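Local coordinates for protein ornithine carbamoyltransferase (Gloeobacter violaceus, PDB 3GD5) that probably transfers the carbamoyl group of carbamoyl phosphate to ornithine, making citrulline and phosphate on the route to arginine, and assembles as a homohexamer, at residues Ser59-Val64 / Cys272-Arg277; Pro138-Ala143 / Trp294-Asn299. All coordinates share one frame; numbering follows the deposited sequence.

Interaction 1 (Ser59-Val64 / Cys272-Arg277); sequences STRTRV and CLPAHR
The guanidinium of R61 lies against L273 and P274, and this one side chain carries the whole contact from the 59-64 side. L273 CB sits 3.7 Å above the R61 guanidinium plane, over its centre, so the flat group rests a face on aliphatic carbon. L273 CD1 meets R61 NH1 at 3.8 Å, and the two side chains run nearly perpendicular. Next to it, P274 CB approaches R61 NH2 obliquely at 3.6 Å; the peptide bond before this proline is cis. With CG anti to the backbone N (chi1 -172°), R61 leaves its helix nearly straight, then bends at chi3 (-55°) to lay the charged end on the loop. That end is the close-packed part. Nearer the helix the fit is loose: R61 CD stays 4.3 Å from C272 O. The charge is met across the subunit boundary, where R61 NH2 forms a salt bridge with E91 of the second subunit. Shortening R61 to alanine would probably open a gap over L273 CB and beside P274 CB, and leave E91 of that subunit without this salt-bridge mate. S59-T62 and C272-L273 belong by similarity to the carbamoyl phosphate site, so the contact joins the two domains across the cleft. It spans the first turn of helix 60-72, after strand 50-55, and the loop leaving strand 268-271, while L273 also packs on helix 293-312.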
ATOM      1  N   SER A  59       3.497  -0.461 -19.735  1.00 53.18           N
ATOM      2  CA  SER A  59       3.651  -1.441 -20.805  1.00 52.87           C
ATOM      3  C   SER A  59       5.079  -1.345 -21.317  1.00 52.38           C
ATOM      4  O   SER A  59       5.370  -0.576 -22.233  1.00 52.43           O
ATOM      5  CB  SER A  59       2.671  -1.175 -21.947  1.00 53.39           C
ATOM      6  OG  SER A  59       2.862  -2.110 -23.001  1.00 55.28           O
ATOM      7  N   THR A  60       5.964  -2.123 -20.705  1.00 50.88           N
ATOM      8  CA  THR A  60       7.370  -2.131 -21.071  1.00 51.08           C
ATOM      9  C   THR A  60       7.525  -2.508 -22.531  1.00 49.65           C
ATOM     10  O   THR A  60       8.378  -1.974 -23.238  1.00 49.81           O
ATOM     11  CB  THR A  60       8.163  -3.128 -20.192  1.00 52.53           C
ATOM     12  OG1 THR A  60       7.930  -2.830 -18.812  1.00 54.59           O
ATOM     13  CG2 THR A  60       9.659  -3.021 -20.464  1.00 51.29           C
ATOM     14  N   ARG A  61       6.685  -3.434 -22.974  1.00 48.92           N
ATOM     15  CA  ARG A  61       6.694  -3.905 -24.349  1.00 46.48           C
ATOM     16  C   ARG A  61       6.487  -2.718 -25.279  1.00 44.73           C
ATOM     17  O   ARG A  61       7.287  -2.452 -26.181  1.00 43.54           O
ATOM     18  CB  ARG A  61       5.559  -4.905 -24.538  1.00 47.96           C
ATOM     19  CG  ARG A  61       5.538  -5.632 -25.862  1.00 46.72           C
ATOM     20  CD  ARG A  61       4.283  -6.497 -25.924  1.00 48.20           C
ATOM     21  NE  ARG A  61       4.201  -7.396 -24.775  1.00 47.47           N
ATOM     22  CZ  ARG A  61       5.022  -8.423 -24.571  1.00 46.66           C
ATOM     23  NH1 ARG A  61       5.987  -8.686 -25.442  1.00 45.25           N
ATOM     24  NH2 ARG A  61       4.878  -9.186 -23.495  1.00 45.59           N
ATOM     25  N   THR A  62       5.405  -1.991 -25.049  1.00 42.56           N
ATOM     26  CA  THR A  62       5.113  -0.843 -25.880  1.00 41.65           C
ATOM     27  C   THR A  62       6.170   0.230 -25.696  1.00 39.77           C
ATOM     28  O   THR A  62       6.652   0.801 -26.671  1.00 39.09           O
ATOM     29  CB  THR A  62       3.741  -0.249 -25.549  1.00 42.60           C
ATOM     30  OG1 THR A  62       2.745  -1.268 -25.687  1.00 44.81           O
ATOM     31  CG2 THR A  62       3.418   0.902 -26.501  1.00 40.27           C
ATOM     32  N   ARG A  63       6.550   0.489 -24.449  1.00 38.32           N
ATOM     33  CA  ARG A  63       7.539   1.524 -24.179  1.00 37.70           C
ATOM     34  C   ARG A  63       8.877   1.275 -24.859  1.00 35.48           C
ATOM     35  O   ARG A  63       9.468   2.200 -25.404  1.00 33.57           O
ATOM     36  CB  ARG A  63       7.739   1.709 -22.669  1.00 41.17           C
ATOM     37  CG  ARG A  63       8.619   2.913 -22.314  1.00 41.12           C
ATOM     38  CD  ARG A  63       8.390   3.374 -20.869  1.00 42.38           C
ATOM     39  NE  ARG A  63       8.702   2.334 -19.889  1.00 39.45           N
ATOM     40  CZ  ARG A  63       9.919   1.840 -19.686  1.00 36.31           C
ATOM     41  NH1 ARG A  63      10.950   2.289 -20.391  1.00 36.84           N
ATOM     42  NH2 ARG A  63      10.101   0.892 -18.786  1.00 38.12           N
ATOM     43  N   VAL A  64       9.352   0.032 -24.848  1.00 34.37           N
ATOM     44  CA  VAL A  64      10.630  -0.272 -25.489  1.00 33.60           C
ATOM     45  C   VAL A  64      10.554  -0.163 -27.015  1.00 33.76           C
ATOM     46  O   VAL A  64      11.434   0.430 -27.647  1.00 35.53           O
ATOM     47  CB  VAL A  64      11.144  -1.685 -25.100  1.00 33.94           C
ATOM     48  CG1 VAL A  64      10.107  -2.731 -25.457  1.00 37.32           C
ATOM     49  CG2 VAL A  64      12.458  -1.983 -25.815  1.00 31.48           C
ATOM     50  N   CYS A 272      -0.131 -11.211 -30.562  1.00 33.75           N
ATOM     51  CA  CYS A 272       0.412  -9.904 -30.191  1.00 34.20           C
ATOM     52  C   CYS A 272       1.189  -9.863 -28.859  1.00 33.47           C
ATOM     53  O   CYS A 272       1.916  -8.907 -28.613  1.00 32.75           O
ATOM     54  CB  CYS A 272      -0.712  -8.865 -30.154  1.00 34.59           C
ATOM     55  SG  CYS A 272      -2.028  -9.276 -29.006  1.00 36.46           S
ATOM     56  N   LEU A 273       1.021 -10.890 -28.018  1.00 33.35           N
ATOM     57  CA  LEU A 273       1.694 -11.020 -26.712  1.00 33.68           C
ATOM     58  C   LEU A 273       1.175 -10.084 -25.612  1.00 34.29           C
ATOM     59  O   LEU A 273       0.588  -9.045 -25.903  1.00 35.92           O
ATOM     60  CB  LEU A 273       3.207 -10.830 -26.874  1.00 32.28           C
ATOM     61  CG  LEU A 273       3.916 -11.844 -27.784  1.00 35.54           C
ATOM     62  CD1 LEU A 273       5.392 -11.512 -27.880  1.00 33.51           C
ATOM     63  CD2 LEU A 273       3.719 -13.261 -27.244  1.00 34.21           C
ATOM     64  N   PRO A 274       1.374 -10.449 -24.328  1.00 34.29           N
ATOM     65  CA  PRO A 274       2.043 -11.662 -23.844  1.00 34.34           C
ATOM     66  C   PRO A 274       1.128 -12.845 -24.067  1.00 34.71           C
ATOM     67  O   PRO A 274      -0.059 -12.663 -24.326  1.00 34.06           O
ATOM     68  CB  PRO A 274       2.260 -11.370 -22.355  1.00 33.21           C
ATOM     69  CG  PRO A 274       1.056 -10.554 -22.007  1.00 32.49           C
ATOM     70  CD  PRO A 274       0.967  -9.599 -23.190  1.00 33.93           C
ATOM     71  N   ALA A 275       1.672 -14.051 -23.966  1.00 35.82           N
ATOM     72  CA  ALA A 275       0.867 -15.254 -24.174  1.00 36.46           C
ATOM     73  C   ALA A 275       0.680 -16.091 -22.908  1.00 37.19           C
ATOM     74  O   ALA A 275       1.569 -16.156 -22.056  1.00 35.27           O
ATOM     75  CB  ALA A 275       1.509 -16.113 -25.257  1.00 36.15           C
ATOM     76  N   HIS A 276      -0.480 -16.731 -22.792  1.00 36.31           N
ATOM     77  CA  HIS A 276      -0.757 -17.604 -21.661  1.00 37.61           C
ATOM     78  C   HIS A 276      -0.814 -19.028 -22.213  1.00 38.92           C
ATOM     79  O   HIS A 276      -1.888 -19.502 -22.605  1.00 39.09           O
ATOM     80  CB  HIS A 276      -2.099 -17.268 -20.998  1.00 36.86           C
ATOM     81  CG  HIS A 276      -2.192 -15.866 -20.482  1.00 38.64           C
ATOM     82  ND1 HIS A 276      -1.110 -15.185 -19.966  1.00 40.10           N
ATOM     83  CD2 HIS A 276      -3.242 -15.013 -20.409  1.00 38.08           C
ATOM     84  CE1 HIS A 276      -1.487 -13.970 -19.606  1.00 39.30           C
ATOM     85  NE2 HIS A 276      -2.776 -13.841 -19.865  1.00 41.01           N
ATOM     86  N   ARG A 277       0.336 -19.702 -22.261  1.00 38.23           N
ATOM     87  CA  ARG A 277       0.389 -21.065 -22.775  1.00 38.97           C
ATOM     88  C   ARG A 277      -0.687 -21.910 -22.106  1.00 38.30           C
ATOM     89  O   ARG A 277      -0.949 -21.770 -20.913  1.00 37.18           O
ATOM     90  CB  ARG A 277       1.770 -21.682 -22.529  1.00 39.36           C
ATOM     91  CG  ARG A 277       2.895 -21.004 -23.295  1.00 45.50           C
ATOM     92  CD  ARG A 277       4.274 -21.466 -22.811  1.00 45.80           C
ATOM     93  NE  ARG A 277       5.290 -20.447 -23.053  1.00 49.43           N
ATOM     94  CZ  ARG A 277       5.740 -20.107 -24.252  1.00 49.22           C
ATOM     95  NH1 ARG A 277       5.263 -20.716 -25.322  1.00 54.63           N
ATOM     96  NH2 ARG A 277       6.651 -19.155 -24.386  1.00 47.60           N
TER

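Interaction 2 (Pro138-Ala143 / Trp294-Asn299); sequences PCQVVA and WDEAEN
Two helices that join the carbamoyl phosphate and ornithine halves of the enzyme meet here: 138-152, whose first residues belong by similarity to the carbamoyl phosphate site, and 293-312. Their short segments pass 9.1 Å apart at 125° between the N-to-C directions. The backbones come nearest at A143, whose CB lies 3.4 Å from N299 O. The two side chains meet at 4.1 Å between A143 CB and N299 CB, and the CA atoms of A143 and N299 are only 5.1 Å apart, a spacing that the small alanine side chain allows. N299 turns its amide elsewhere: ND2 bonds T147 OG1, which also bonds A143 O and thus links both sides of the contact. One turn away, Q140 and E296 approach at about a right angle, their amide and carboxylate planes 81° apart. Q140 bends at chi2 (63°), whereas E296 is extended; Q140 NE2 comes within 3.4 Å of E296 OE1, but at an angle too poor for a hydrogen bond. Each has better partners: Q140 OE1 accepts from R300 NE, Q140 NE2 donates to D144 OD1, and E296 OE2 accepts from H271 N. Since E296 OE1 also lies near D144 OD1, the two like charges may raise each other's proton affinity. The chemistry thus implies an amide held at both ends, its rotation fixed, beside a buried carboxylate anchored to the end of strand 268-271.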
ATOM      1  N   PRO A 138      -3.900   0.255 -33.087  1.00 33.52           N
ATOM      2  CA  PRO A 138      -3.447   0.516 -34.458  1.00 33.92           C
ATOM      3  C   PRO A 138      -2.023   0.085 -34.788  1.00 34.81           C
ATOM      4  O   PRO A 138      -1.787  -0.611 -35.782  1.00 32.99           O
ATOM      5  CB  PRO A 138      -3.613   2.026 -34.592  1.00 34.49           C
ATOM      6  CG  PRO A 138      -4.759   2.317 -33.691  1.00 34.07           C
ATOM      7  CD  PRO A 138      -4.446   1.482 -32.481  1.00 32.19           C
ATOM      8  N   CYS A 139      -1.077   0.514 -33.962  1.00 33.70           N
ATOM      9  CA  CYS A 139       0.321   0.196 -34.192  1.00 33.01           C
ATOM     10  C   CYS A 139       0.597  -1.285 -34.210  1.00 32.80           C
ATOM     11  O   CYS A 139       1.417  -1.739 -34.997  1.00 32.67           O
ATOM     12  CB  CYS A 139       1.207   0.896 -33.161  1.00 34.14           C
ATOM     13  SG  CYS A 139       1.247   2.723 -33.374  1.00 37.13           S
ATOM     14  N   GLN A 140      -0.085  -2.043 -33.357  1.00 32.24           N
ATOM     15  CA  GLN A 140       0.110  -3.491 -33.326  1.00 33.30           C
ATOM     16  C   GLN A 140      -0.245  -4.069 -34.697  1.00 34.04           C
ATOM     17  O   GLN A 140       0.526  -4.826 -35.294  1.00 33.72           O
ATOM     18  CB  GLN A 140      -0.785  -4.129 -32.260  1.00 31.10           C
ATOM     19  CG  GLN A 140      -0.765  -5.658 -32.250  1.00 33.36           C
ATOM     20  CD  GLN A 140       0.603  -6.220 -31.920  1.00 35.21           C
ATOM     21  OE1 GLN A 140       1.208  -5.853 -30.902  1.00 34.20           O
ATOM     22  NE2 GLN A 140       1.103  -7.114 -32.774  1.00 30.17           N
ATOM     23  N   VAL A 141      -1.416  -3.690 -35.190  1.00 34.41           N
ATOM     24  CA  VAL A 141      -1.896  -4.174 -36.474  1.00 36.62           C
ATOM     25  C   VAL A 141      -1.011  -3.802 -37.657  1.00 37.27           C
ATOM     26  O   VAL A 141      -0.827  -4.625 -38.552  1.00 37.18           O
ATOM     27  CB  VAL A 141      -3.355  -3.707 -36.721  1.00 38.60           C
ATOM     28  CG1 VAL A 141      -3.778  -3.969 -38.187  1.00 37.20           C
ATOM     29  CG2 VAL A 141      -4.279  -4.455 -35.769  1.00 36.03           C
ATOM     30  N   VAL A 142      -0.455  -2.587 -37.674  1.00 37.56           N
ATOM     31  CA  VAL A 142       0.409  -2.203 -38.783  1.00 38.49           C
ATOM     32  C   VAL A 142       1.638  -3.115 -38.769  1.00 39.48           C
ATOM     33  O   VAL A 142       2.228  -3.417 -39.810  1.00 39.53           O
ATOM     34  CB  VAL A 142       0.847  -0.699 -38.713  1.00 39.23           C
ATOM     35  CG1 VAL A 142      -0.379   0.200 -38.531  1.00 34.31           C
ATOM     36  CG2 VAL A 142       1.834  -0.481 -37.593  1.00 43.71           C
ATOM     37  N   ALA A 143       2.011  -3.575 -37.581  1.00 38.52           N
ATOM     38  CA  ALA A 143       3.154  -4.468 -37.446  1.00 38.15           C
ATOM     39  C   ALA A 143       2.770  -5.864 -37.937  1.00 37.52           C
ATOM     40  O   ALA A 143       3.556  -6.546 -38.601  1.00 38.67           O
ATOM     41  CB  ALA A 143       3.612  -4.532 -35.982  1.00 37.67           C
ATOM     42  N   TRP A 294       7.712 -13.938 -32.855  1.00 36.86           N
ATOM     43  CA  TRP A 294       8.924 -13.176 -32.573  1.00 36.68           C
ATOM     44  C   TRP A 294       9.198 -12.157 -33.680  1.00 37.54           C
ATOM     45  O   TRP A 294       9.588 -11.020 -33.390  1.00 37.55           O
ATOM     46  CB  TRP A 294      10.120 -14.125 -32.364  1.00 36.30           C
ATOM     47  CG  TRP A 294       9.826 -15.198 -31.320  1.00 39.30           C
ATOM     48  CD1 TRP A 294      10.022 -16.540 -31.456  1.00 39.08           C
ATOM     49  CD2 TRP A 294       9.198 -15.015 -30.035  1.00 38.09           C
ATOM     50  NE1 TRP A 294       9.547 -17.207 -30.349  1.00 39.99           N
ATOM     51  CE2 TRP A 294       9.039 -16.297 -29.462  1.00 38.30           C
ATOM     52  CE3 TRP A 294       8.752 -13.896 -29.317  1.00 38.76           C
ATOM     53  CZ2 TRP A 294       8.449 -16.496 -28.204  1.00 36.43           C
ATOM     54  CZ3 TRP A 294       8.163 -14.092 -28.065  1.00 38.62           C
ATOM     55  CH2 TRP A 294       8.018 -15.387 -27.523  1.00 36.31           C
ATOM     56  N   ASP A 295       8.981 -12.542 -34.939  1.00 37.49           N
ATOM     57  CA  ASP A 295       9.171 -11.600 -36.049  1.00 37.46           C
ATOM     58  C   ASP A 295       8.103 -10.507 -35.934  1.00 36.19           C
ATOM     59  O   ASP A 295       8.362  -9.323 -36.156  1.00 36.56           O
ATOM     60  CB  ASP A 295       9.029 -12.304 -37.410  1.00 40.02           C
ATOM     61  CG  ASP A 295      10.143 -13.310 -37.680  1.00 39.84           C
ATOM     62  OD1 ASP A 295      11.275 -13.106 -37.198  1.00 41.78           O
ATOM     63  OD2 ASP A 295       9.894 -14.299 -38.395  1.00 40.68           O
ATOM     64  N   GLU A 296       6.896 -10.921 -35.578  1.00 35.87           N
ATOM     65  CA  GLU A 296       5.775 -10.005 -35.415  1.00 34.95           C
ATOM     66  C   GLU A 296       6.080  -8.967 -34.331  1.00 36.57           C
ATOM     67  O   GLU A 296       5.741  -7.796 -34.472  1.00 36.96           O
ATOM     68  CB  GLU A 296       4.529 -10.808 -35.047  1.00 34.20           C
ATOM     69  CG  GLU A 296       3.303  -9.991 -34.698  1.00 35.54           C
ATOM     70  CD  GLU A 296       2.208 -10.851 -34.087  1.00 35.55           C
ATOM     71  OE1 GLU A 296       1.096 -10.332 -33.861  1.00 37.66           O
ATOM     72  OE2 GLU A 296       2.465 -12.048 -33.829  1.00 33.91           O
ATOM     73  N   ALA A 297       6.730  -9.402 -33.253  1.00 36.96           N
ATOM     74  CA  ALA A 297       7.081  -8.508 -32.146  1.00 36.16           C
ATOM     75  C   ALA A 297       8.151  -7.497 -32.575  1.00 36.29           C
ATOM     76  O   ALA A 297       8.044  -6.294 -32.284  1.00 35.13           O
ATOM     77  CB  ALA A 297       7.570  -9.333 -30.945  1.00 34.85           C
ATOM     78  N   GLU A 298       9.185  -7.982 -33.259  1.00 34.98           N
ATOM     79  CA  GLU A 298      10.236  -7.098 -33.741  1.00 36.13           C
ATOM     80  C   GLU A 298       9.630  -6.036 -34.658  1.00 35.38           C
ATOM     81  O   GLU A 298      10.059  -4.880 -34.653  1.00 36.11           O
ATOM     82  CB  GLU A 298      11.297  -7.874 -34.530  1.00 37.68           C
ATOM     83  CG  GLU A 298      12.439  -6.989 -35.023  1.00 38.73           C
ATOM     84  CD  GLU A 298      13.341  -7.671 -36.049  1.00 43.08           C
ATOM     85  OE1 GLU A 298      13.729  -8.844 -35.837  1.00 45.07           O
ATOM     86  OE2 GLU A 298      13.675  -7.025 -37.066  1.00 43.79           O
ATOM     87  N   ASN A 299       8.633  -6.429 -35.447  1.00 35.71           N
ATOM     88  CA  ASN A 299       8.001  -5.488 -36.362  1.00 35.54           C
ATOM     89  C   ASN A 299       7.232  -4.360 -35.684  1.00 35.12           C
ATOM     90  O   ASN A 299       6.777  -3.432 -36.363  1.00 34.43           O
ATOM     91  CB  ASN A 299       7.092  -6.211 -37.358  1.00 36.58           C
ATOM     92  CG  ASN A 299       7.859  -6.791 -38.523  1.00 37.60           C
ATOM     93  OD1 ASN A 299       8.920  -6.284 -38.887  1.00 40.07           O
ATOM     94  ND2 ASN A 299       7.322  -7.844 -39.129  1.00 37.47           N
TER

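How the interactions relate
Interactions 1 and 2 have centres about 11 Å apart and touch directly, both joining the carbamoyl phosphate-binding part of the chain to the ornithine-binding part. C272 is the main junction: its CB packs 3.4 Å from Q140 CD, and its N lies 3.6 Å from E296 OE1. A second junction is L273 CD1 against W294 CZ3, at 3.8 Å. By similarity, S59-T62, P138-Q140 and C272-L273 all bind carbamoyl phosphate, which is consistent with the two contacts bordering one site between the domains. The side chain of C272 is also about 3 Å from that of D232, nearest atoms, an ornithine-binding residue by similarity. Both contacts also reach the second subunit.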